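Local coordinates for N-acetylmuramoyl-L-alanine amidase domain-containing protein SAOUHSC_02979 (Staphylococcus aureus, PDB 5T1Q) that probably hydrolyses amide bonds of bacterial peptidoglycan, pairing a glucosaminidase-family part with a C-terminal CHAP domain in this piece of a longer secreted protein, at residues G325-S330 / E351-I356; D154-G159 / K168-S173. All blocks are in the same frame, centred on the assembly; numbering follows the deposited sequence.

Overall arrangement
Interactions 1 and 2 lie in different parts of the chain. Interaction 2 (154-159 with 168-173) belongs to the helical glucosaminidase-family region, whose family falls in the lysozyme clan, while interaction 1 (325-330 with 351-356) lies in the C-terminal Peptidase C51 (CHAP-type) part. Their centres are 49 Å apart on opposite sides of the chain's centre, and their nearest atoms remain about 33 Å apart. In interaction 1 the side chain of L353 is about 8 Å from a bound sodium ion. One is an apolar contact inside a sheet domain; the other combines a hydrogen bond with a cation-pi contact beside a helix end.

Interaction 1. Residues G325-S330 / E351-I356; sequences GSIVIS and EELSYI
In the interior of the C-terminal Peptidase C51 (CHAP-type) part, the I327 CD1 methyl meets the edge of the Y355 ring at its hydroxyl end, the two side chains arriving from opposite directions. The contact is mainly apolar. I327 CD1 lies near the ring plane, 4.1 Å from Y355 CE2 and 3.5 Å from Y355 OH. The second branch of the isoleucine also reaches the phenol end, with I327 CG2 4.1 Å from Y355 OH. I327 places CG1 between its backbone N and carbonyl carbon (chi1 59°), and the extended second torsion (176°) carries CD1 out to the tyrosine. A looser methyl contact, 4.5 Å between I327 CD1 and L353 CD1, widens the apolar patch.

No hydrogen bond joins the two segments. Y355 OH is instead hydrogen-bonded to A350 O, so its polar end is satisfied outside the two segments while I327 packs beside it.

In the sheet, strands 327-332 and 354-357 are not neighbours: 314-321 and 298-301 run between them. The two segments therefore meet through side chains rather than backbone bonds, with Y355 also resting on V318 and V299 of the strands between. P293 touches both Y355 and I327. L353, in the loop just before strand 354-357, covers V299 and F301, and S354 OG is hydrogen-bonded to N279 ND2, a residue of the sodium site. I327 also packs against I345 of the neighbouring strand 339-345.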
# COMPACT_ATOMS: atom_id res chain seq x y z
N GLY A 325 11.20 -28.07 12.86
CA GLY A 325 11.15 -26.98 13.86
C GLY A 325 11.27 -25.57 13.28
O GLY A 325 11.06 -24.60 13.99
N SER A 326 11.61 -25.43 11.99
CA SER A 326 11.70 -24.10 11.38
C SER A 326 10.28 -23.60 11.11
O SER A 326 9.33 -24.36 11.23
CB SER A 326 12.55 -24.13 10.11
OG SER A 326 12.04 -25.03 9.16
N ILE A 327 10.13 -22.32 10.79
CA ILE A 327 8.80 -21.77 10.52
C ILE A 327 8.78 -20.99 9.21
O ILE A 327 9.81 -20.48 8.77
CB ILE A 327 8.31 -20.82 11.67
CG1 ILE A 327 9.28 -19.65 11.87
CG2 ILE A 327 8.19 -21.59 12.97
CD1 ILE A 327 8.86 -18.63 12.90
N VAL A 328 7.60 -20.91 8.61
CA VAL A 328 7.38 -20.09 7.43
C VAL A 328 6.50 -18.95 7.91
O VAL A 328 5.43 -19.19 8.50
CB VAL A 328 6.64 -20.85 6.33
CG1 VAL A 328 6.45 -19.95 5.11
CG2 VAL A 328 7.39 -22.12 5.96
N ILE A 329 6.95 -17.71 7.68
CA ILE A 329 6.24 -16.54 8.12
C ILE A 329 5.91 -15.61 6.97
O ILE A 329 6.60 -15.62 5.96
CB ILE A 329 7.05 -15.73 9.17
CG1 ILE A 329 8.38 -15.24 8.60
CG2 ILE A 329 7.31 -16.58 10.40
CD1 ILE A 329 9.15 -14.30 9.51
N SER A 330 4.85 -14.81 7.14
CA SER A 330 4.48 -13.77 6.20
C SER A 330 4.49 -12.45 6.99
O SER A 330 4.21 -12.42 8.21
CB SER A 330 3.14 -14.06 5.51
OG SER A 330 2.06 -14.04 6.42
N GLU A 351 12.92 -21.03 17.87
CA GLU A 351 12.69 -21.41 19.27
C GLU A 351 12.97 -20.27 20.26
O GLU A 351 12.66 -20.39 21.45
CB GLU A 351 13.51 -22.67 19.59
CG GLU A 351 12.95 -23.86 18.82
CD GLU A 351 13.84 -25.08 18.80
OE1 GLU A 351 13.71 -25.87 17.85
OE2 GLU A 351 14.66 -25.25 19.74
N GLU A 352 13.54 -19.17 19.76
CA GLU A 352 13.88 -18.01 20.60
C GLU A 352 12.90 -16.88 20.46
O GLU A 352 13.06 -15.83 21.10
CB GLU A 352 15.27 -17.48 20.24
CG GLU A 352 16.38 -18.50 20.40
CD GLU A 352 16.45 -19.05 21.80
OE1 GLU A 352 16.02 -18.34 22.73
OE2 GLU A 352 16.91 -20.19 21.97
N LEU A 353 11.89 -17.06 19.61
CA LEU A 353 10.88 -16.05 19.40
C LEU A 353 9.66 -16.34 20.28
O LEU A 353 9.57 -17.41 20.88
CB LEU A 353 10.50 -16.02 17.93
CG LEU A 353 11.67 -15.77 16.99
CD1 LEU A 353 11.22 -15.88 15.55
CD2 LEU A 353 12.32 -14.41 17.24
N SER A 354 8.75 -15.36 20.38
CA SER A 354 7.51 -15.52 21.13
C SER A 354 6.35 -15.66 20.19
O SER A 354 6.28 -14.94 19.19
CB SER A 354 7.25 -14.32 22.04
OG SER A 354 8.15 -14.31 23.08
N TYR A 355 5.46 -16.59 20.50
CA TYR A 355 4.28 -16.88 19.68
C TYR A 355 3.01 -16.57 20.46
O TYR A 355 2.81 -17.09 21.54
CB TYR A 355 4.30 -18.33 19.26
CG TYR A 355 5.55 -18.64 18.47
CD1 TYR A 355 6.75 -18.98 19.13
CD2 TYR A 355 5.57 -18.53 17.08
CE1 TYR A 355 7.92 -19.21 18.41
CE2 TYR A 355 6.73 -18.77 16.36
CZ TYR A 355 7.91 -19.10 17.04
OH TYR A 355 9.05 -19.35 16.33
N ILE A 356 2.17 -15.69 19.91
CA ILE A 356 0.92 -15.31 20.55
C ILE A 356 -0.24 -16.00 19.87
O ILE A 356 -0.46 -15.82 18.66
CB ILE A 356 0.69 -13.78 20.45
CG1 ILE A 356 1.88 -13.00 21.02
CG2 ILE A 356 -0.60 -13.38 21.17
CD1 ILE A 356 1.88 -11.52 20.67

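Interaction 2. Residues D154-G159 / K168-S173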
# COMPACT_ATOMS: atom_id res chain seq x y z
N ASP A 154 -4.93 18.63 -14.29
CA ASP A 154 -4.24 19.92 -14.38
C ASP A 154 -2.76 19.80 -14.06
O ASP A 154 -1.94 20.47 -14.67
CB ASP A 154 -4.90 20.97 -13.47
CG ASP A 154 -6.25 21.45 -14.00
OD1 ASP A 154 -6.67 21.02 -15.09
OD2 ASP A 154 -6.89 22.30 -13.33
N LEU A 155 -2.42 18.93 -13.11
CA LEU A 155 -1.02 18.72 -12.74
C LEU A 155 -0.24 18.08 -13.89
O LEU A 155 0.85 18.53 -14.23
CB LEU A 155 -0.90 17.84 -11.49
CG LEU A 155 0.52 17.58 -10.97
CD1 LEU A 155 1.21 18.88 -10.61
CD2 LEU A 155 0.46 16.65 -9.77
N ILE A 156 -0.81 17.03 -14.48
CA ILE A 156 -0.16 16.32 -15.59
C ILE A 156 0.02 17.22 -16.82
O ILE A 156 1.05 17.14 -17.50
CB ILE A 156 -0.97 15.07 -16.01
CG1 ILE A 156 -1.10 14.05 -14.86
CG2 ILE A 156 -0.34 14.40 -17.24
CD1 ILE A 156 0.22 13.52 -14.32
N LYS A 157 -0.97 18.06 -17.10
CA LYS A 157 -0.93 18.94 -18.28
C LYS A 157 -0.11 20.20 -18.10
O LYS A 157 0.60 20.58 -19.01
CB LYS A 157 -2.35 19.30 -18.73
CG LYS A 157 -3.19 18.09 -19.12
CD LYS A 157 -2.60 17.26 -20.26
CE LYS A 157 -2.68 18.01 -21.58
NZ LYS A 157 -2.03 17.28 -22.70
N ASN A 158 -0.18 20.83 -16.92
CA ASN A 158 0.54 22.09 -16.66
C ASN A 158 1.90 21.92 -15.98
O ASN A 158 2.74 22.81 -16.08
CB ASN A 158 -0.34 23.01 -15.82
CG ASN A 158 -1.69 23.28 -16.46
OD1 ASN A 158 -1.79 23.42 -17.68
ND2 ASN A 158 -2.74 23.36 -15.65
N GLY A 159 2.09 20.83 -15.26
CA GLY A 159 3.38 20.57 -14.60
C GLY A 159 3.68 21.43 -13.39
O GLY A 159 2.78 21.76 -12.62
N LYS A 168 4.96 15.57 -19.10
CA LYS A 168 4.67 15.51 -20.54
C LYS A 168 4.86 14.10 -21.13
O LYS A 168 4.05 13.68 -21.94
CB LYS A 168 5.47 16.57 -21.33
CG LYS A 168 5.15 16.59 -22.82
CD LYS A 168 5.84 17.73 -23.57
CE LYS A 168 5.52 17.65 -25.05
NZ LYS A 168 6.05 18.79 -25.84
N PRO A 169 5.92 13.37 -20.71
CA PRO A 169 6.09 11.98 -21.19
C PRO A 169 4.97 10.98 -20.83
O PRO A 169 4.99 9.86 -21.35
CB PRO A 169 7.41 11.55 -20.54
CG PRO A 169 8.16 12.83 -20.35
CD PRO A 169 7.12 13.84 -19.99
N THR A 170 4.04 11.33 -19.94
CA THR A 170 2.91 10.44 -19.62
C THR A 170 1.73 10.73 -20.54
O THR A 170 0.76 9.95 -20.56
CB THR A 170 2.42 10.56 -18.17
OG1 THR A 170 1.78 11.82 -17.97
CG2 THR A 170 3.57 10.37 -17.17
N TRP A 171 1.80 11.84 -21.28
CA TRP A 171 0.74 12.24 -22.21
C TRP A 171 0.62 11.15 -23.25
O TRP A 171 1.62 10.58 -23.68
CB TRP A 171 1.08 13.56 -22.90
CG TRP A 171 1.10 14.77 -22.01
CD1 TRP A 171 1.11 14.80 -20.64
CD2 TRP A 171 1.29 16.12 -22.44
NE1 TRP A 171 1.20 16.10 -20.20
CE2 TRP A 171 1.33 16.93 -21.28
CE3 TRP A 171 1.40 16.74 -23.69
CZ2 TRP A 171 1.47 18.32 -21.33
CZ3 TRP A 171 1.54 18.13 -23.75
CH2 TRP A 171 1.57 18.90 -22.58
N LYS A 172 -0.61 10.90 -23.67
CA LYS A 172 -0.92 9.83 -24.62
C LYS A 172 -0.17 10.02 -25.95
O LYS A 172 0.35 9.06 -26.51
CB LYS A 172 -2.44 9.77 -24.83
CG LYS A 172 -3.03 8.39 -25.04
CD LYS A 172 -4.54 8.48 -24.93
CE LYS A 172 -5.19 7.12 -24.96
NZ LYS A 172 -6.67 7.27 -24.83
N SER A 173 -0.08 11.26 -26.40
CA SER A 173 0.63 11.60 -27.64
C SER A 173 2.16 11.41 -27.55
O SER A 173 2.83 11.37 -28.58
CB SER A 173 0.31 13.04 -28.05
OG SER A 173 0.62 13.95 -27.00
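W171 inserts its indole beside the last turn of helix 145-158, where I156 and K157 receive it. The tight part of the contact is the N-H edge. W171 NE1 donates a nearly straight bond (173°) to I156 O, 2.9 Å away; the oxygen lies in the indole plane, although the donor stands well out of the carbonyl plane. Next to this bond, I156 CG2 packs 3.7 Å from W171 CD1 and 3.4 Å from T170 OG1. That hydroxyl is bonded to Y167 O, and T170 also touches A181 and L185 of helix 178-185, so this side is buried.

The other side is more open, since K157 and W171 are both partly exposed. K157 bends at its second and third torsions (-59° and -70°), which folds the chain back over the ring. Its NZ sits 3.5 Å from the centroid of the six-membered ring of W171, almost on the ring normal, while K157 CD makes a CH-pi contact with the five-membered ring. On the opposite face lies K168 CA, 3.5 Å above the indole plane and offset toward the rim.

The indole thus uses its edge as a donor and its face as a partner for a cation. The straight N-H bond and the lysine over the face together restrict how the ring can turn against the helix end, and the ammonium group probably gains electrostatic stabilisation from the aromatic face, in a contact whose two side chains are only partly exposed.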